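Local coordinates for spore coat polysaccharide biosynthesis protein SpsE (Bacillus subtilis, PDB 1VLI) that probably acts as an N-acylneuraminate-9-phosphate synthase-like enzyme of the NeuB family in making the polysaccharide of the spore coat, at residues Thr120-Asp128 with Glu144-Val154. Sequence-based numbering, arbitrary orientation.
Sequences TVCDEGSAD and EINHLPLLKYV
Tyr153 reaches across to the start of helix 124-131 and meets it in two ways. Its CG lies anti to its own backbone N (chi1 -174°), which sends the ring over to Glu124, whose CG sits above one face, 3.8 Å from the ring centroid, in a CH-pi contact. At the far end Tyr153 OH donates to Asp128 OD1 (2.7 Å), which accepts through its syn lone pair and sits near the plane of the phenol ring, at its edge. Were Tyr153 replaced by an alanine, Asp128 would probably lose its phenolic donor and the Glu124 methylene the ring it lies on.

Deeper in, Leu150 pushes its two methyls against backbone rather than side chains: CD1 lies 3.5 Å from Asp123 C and CD2 3.7 Å from Cys122 C. Its own CB covers one face of the His147 imidazole. Further along the two helices, Ala127 CB meets Val154 CG2 at 4.0 Å, and Val154 continues inward to Phe138 of strand 138-140.

A bend at chi2 (79°) brings the Glu124 carboxylate toward His147, and a water bridges the two, donating to Glu124 OE1 and lying 2.8 Å from His147 NE2 at the imidazole edge. A second water donates to both Val121 O and Glu144 OE1, while Glu144 OE2 forms salt bridges with Arg316 and Arg339. Asp123 caps its helix, OD1 accepting from Ser126 N.

The contact joins consecutive helices of the NeuB TIM barrel, 124-131 and 148-155, whose short segments run nearly parallel at 25°, with strand 138-140 between them in sequence. The directional grip on the phenol fixes the Tyr153 ring beside helix 124-131, while water ties Glu124 to His147 without direct contact of their polar atoms.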
loop_
_atom_site.group_PDB
_atom_site.type_symbol
_atom_site.label_atom_id
_atom_site.label_comp_id
_atom_site.label_asym_id
_atom_site.label_seq_id
_atom_site.Cartn_x
_atom_site.Cartn_y
_atom_site.Cartn_z
ATOM N N THR A 120 -2.313 6.824 -1.176
ATOM C CA THR A 120 -1.873 5.669 -1.959
ATOM C C THR A 120 -2.058 5.911 -3.445
ATOM O O THR A 120 -3.101 6.434 -3.868
ATOM C CB THR A 120 -2.737 4.458 -1.558
ATOM O OG1 THR A 120 -2.672 4.323 -0.144
ATOM C CG2 THR A 120 -2.166 3.165 -2.070
ATOM N N VAL A 121 -1.063 5.508 -4.234
ATOM C CA VAL A 121 -1.192 5.535 -5.692
ATOM C C VAL A 121 -1.249 4.136 -6.298
ATOM O O VAL A 121 -0.676 3.189 -5.753
ATOM C CB VAL A 121 -0.109 6.404 -6.365
ATOM C CG1 VAL A 121 -0.192 7.798 -5.820
ATOM C CG2 VAL A 121 1.260 5.861 -6.142
ATOM N N CYS A 122 -1.954 4.013 -7.419
ATOM C CA CYS A 122 -2.094 2.724 -8.101
ATOM C C CYS A 122 -1.821 2.730 -9.613
ATOM O O CYS A 122 -2.025 1.712 -10.263
ATOM C CB CYS A 122 -3.500 2.159 -7.860
ATOM S SG CYS A 122 -4.804 3.355 -8.254
ATOM N N ASP A 123 -1.445 3.880 -10.175
ATOM C CA ASP A 123 -1.001 3.964 -11.554
ATOM C C ASP A 123 -0.252 5.260 -11.815
ATOM O O ASP A 123 -0.120 6.111 -10.922
ATOM C CB ASP A 123 -2.154 3.796 -12.546
ATOM C CG ASP A 123 -3.408 4.545 -12.149
ATOM O OD1 ASP A 123 -3.350 5.782 -11.906
ATOM O OD2 ASP A 123 -4.522 3.963 -12.100
ATOM N N GLU A 124 0.242 5.399 -13.041
ATOM C CA GLU A 124 0.993 6.577 -13.459
ATOM C C GLU A 124 0.188 7.880 -13.219
ATOM O O GLU A 124 0.719 8.861 -12.689
ATOM C CB GLU A 124 1.448 6.412 -14.924
ATOM C CG GLU A 124 2.542 5.345 -15.163
ATOM C CD GLU A 124 2.088 3.851 -15.201
ATOM O OE1 GLU A 124 0.886 3.525 -14.978
ATOM O OE2 GLU A 124 2.960 2.964 -15.474
ATOM N N GLY A 125 -1.103 7.855 -13.546
ATOM C CA GLY A 125 -1.975 9.019 -13.434
ATOM C C GLY A 125 -2.333 9.451 -12.018
ATOM O O GLY A 125 -2.373 10.658 -11.715
ATOM N N SER A 126 -2.636 8.483 -11.151
ATOM C CA SER A 126 -2.832 8.769 -9.725
ATOM C C SER A 126 -1.528 9.302 -9.124
ATOM O O SER A 126 -1.535 10.246 -8.316
ATOM C CB SER A 126 -3.330 7.538 -8.965
ATOM O OG SER A 126 -2.509 6.405 -9.221
ATOM N N ALA A 127 -0.408 8.720 -9.551
ATOM C CA ALA A 127 0.905 9.190 -9.131
ATOM C C ALA A 127 1.122 10.684 -9.470
ATOM O O ALA A 127 1.659 11.427 -8.675
ATOM C CB ALA A 127 2.008 8.325 -9.718
ATOM N N ASP A 128 0.683 11.106 -10.638
ATOM C CA ASP A 128 0.906 12.463 -11.082
ATOM C C ASP A 128 0.058 13.442 -10.292
ATOM O O ASP A 128 0.487 14.554 -10.002
ATOM C CB ASP A 128 0.507 12.591 -12.532
ATOM C CG ASP A 128 1.498 11.963 -13.475
ATOM O OD1 ASP A 128 2.611 11.600 -13.045
ATOM O OD2 ASP A 128 1.250 11.832 -14.686
ATOM N N GLU A 144 -0.501 -4.083 -5.847
ATOM C CA GLU A 144 0.440 -3.459 -6.767
ATOM C C GLU A 144 1.900 -3.784 -6.470
ATOM O O GLU A 144 2.799 -3.123 -7.000
ATOM C CB GLU A 144 0.261 -1.935 -6.763
ATOM C CG GLU A 144 -0.930 -1.438 -7.573
ATOM C CD GLU A 144 -2.264 -1.848 -6.990
ATOM O OE1 GLU A 144 -2.473 -1.591 -5.793
ATOM O OE2 GLU A 144 -3.112 -2.407 -7.728
ATOM N N ILE A 145 2.170 -4.779 -5.626
ATOM C CA ILE A 145 3.565 -5.132 -5.358
ATOM C C ILE A 145 4.332 -5.527 -6.627
ATOM O O ILE A 145 5.559 -5.427 -6.674
ATOM C CB ILE A 145 3.689 -6.230 -4.290
ATOM C CG1 ILE A 145 5.109 -6.275 -3.768
ATOM C CG2 ILE A 145 3.225 -7.652 -4.819
ATOM C CD1 ILE A 145 5.224 -7.095 -2.472
ATOM N N ASN A 146 3.613 -5.940 -7.664
ATOM C CA ASN A 146 4.248 -6.418 -8.894
ATOM C C ASN A 146 3.962 -5.491 -10.058
ATOM O O ASN A 146 4.198 -5.854 -11.204
ATOM C CB ASN A 146 3.812 -7.871 -9.214
ATOM C CG ASN A 146 2.368 -7.956 -9.693
ATOM O OD1 ASN A 146 1.563 -7.051 -9.419
ATOM N ND2 ASN A 146 2.022 -9.043 -10.411
ATOM N N HIS A 147 3.475 -4.286 -9.768
ATOM C CA HIS A 147 3.256 -3.312 -10.813
ATOM C C HIS A 147 4.570 -2.605 -11.018
ATOM O O HIS A 147 4.766 -1.430 -10.608
ATOM C CB HIS A 147 2.176 -2.311 -10.414
ATOM C CG HIS A 147 1.679 -1.479 -11.546
ATOM N ND1 HIS A 147 2.415 -1.256 -12.693
ATOM C CD2 HIS A 147 0.509 -0.821 -11.714
ATOM C CE1 HIS A 147 1.720 -0.494 -13.517
ATOM N NE2 HIS A 147 0.563 -0.207 -12.943
ATOM N N LEU A 148 5.466 -3.319 -11.679
ATOM C CA LEU A 148 6.846 -2.893 -11.829
ATOM C C LEU A 148 6.991 -1.587 -12.617
ATOM O O LEU A 148 7.779 -0.734 -12.218
ATOM C CB LEU A 148 7.719 -4.025 -12.399
ATOM C CG LEU A 148 7.755 -5.378 -11.643
ATOM C CD1 LEU A 148 8.936 -6.149 -12.169
ATOM C CD2 LEU A 148 7.853 -5.278 -10.083
ATOM N N PRO A 149 6.251 -1.394 -13.708
ATOM C CA PRO A 149 6.287 -0.085 -14.391
ATOM C C PRO A 149 5.857 1.059 -13.454
ATOM O O PRO A 149 6.490 2.121 -13.448
ATOM C CB PRO A 149 5.340 -0.280 -15.578
ATOM C CG PRO A 149 5.358 -1.821 -15.816
ATOM C CD PRO A 149 5.360 -2.341 -14.411
ATOM N N LEU A 150 4.838 0.822 -12.626
ATOM C CA LEU A 150 4.462 1.796 -11.611
ATOM C C LEU A 150 5.562 2.015 -10.580
ATOM O O LEU A 150 5.842 3.163 -10.219
ATOM C CB LEU A 150 3.154 1.420 -10.913
ATOM C CG LEU A 150 2.762 2.321 -9.728
ATOM C CD1 LEU A 150 2.432 3.819 -10.172
ATOM C CD2 LEU A 150 1.639 1.720 -8.919
ATOM N N LEU A 151 6.197 0.946 -10.098
ATOM C CA LEU A 151 7.226 1.121 -9.076
ATOM C C LEU A 151 8.388 1.944 -9.624
ATOM O O LEU A 151 8.972 2.728 -8.911
ATOM C CB LEU A 151 7.723 -0.233 -8.515
ATOM C CG LEU A 151 6.677 -1.106 -7.817
ATOM C CD1 LEU A 151 7.269 -2.475 -7.469
ATOM C CD2 LEU A 151 6.056 -0.441 -6.558
ATOM N N LYS A 152 8.724 1.734 -10.893
ATOM C CA LYS A 152 9.809 2.423 -11.580
ATOM C C LYS A 152 9.443 3.897 -11.750
ATOM O O LYS A 152 10.265 4.788 -11.572
ATOM C CB LYS A 152 9.981 1.759 -12.941
ATOM C CG LYS A 152 11.305 1.969 -13.640
ATOM C CD LYS A 152 11.234 1.444 -15.088
ATOM C CE LYS A 152 12.618 1.353 -15.765
ATOM N NZ LYS A 152 12.885 0.020 -16.428
ATOM N N TYR A 153 8.192 4.142 -12.098
ATOM C CA TYR A 153 7.727 5.476 -12.431
ATOM C C TYR A 153 7.761 6.361 -11.201
ATOM O O TYR A 153 8.264 7.477 -11.248
ATOM C CB TYR A 153 6.305 5.380 -12.941
ATOM C CG TYR A 153 5.725 6.653 -13.460
ATOM C CD1 TYR A 153 5.080 7.546 -12.606
ATOM C CD2 TYR A 153 5.776 6.953 -14.804
ATOM C CE1 TYR A 153 4.514 8.699 -13.069
ATOM C CE2 TYR A 153 5.212 8.115 -15.286
ATOM C CZ TYR A 153 4.578 8.991 -14.415
ATOM O OH TYR A 153 3.996 10.150 -14.903
ATOM N N VAL A 154 7.249 5.841 -10.093
ATOM C CA VAL A 154 7.252 6.578 -8.855
ATOM C C VAL A 154 8.667 6.673 -8.246
ATOM O O VAL A 154 9.054 7.722 -7.728
ATOM C CB VAL A 154 6.270 5.963 -7.860
ATOM C CG1 VAL A 154 6.247 6.783 -6.607
ATOM C CG2 VAL A 154 4.881 5.913 -8.456
HETATM O O HOH W 1 -1.511 0.978 -4.741
HETATM O O HOH W 2 -0.923 1.601 -14.488
#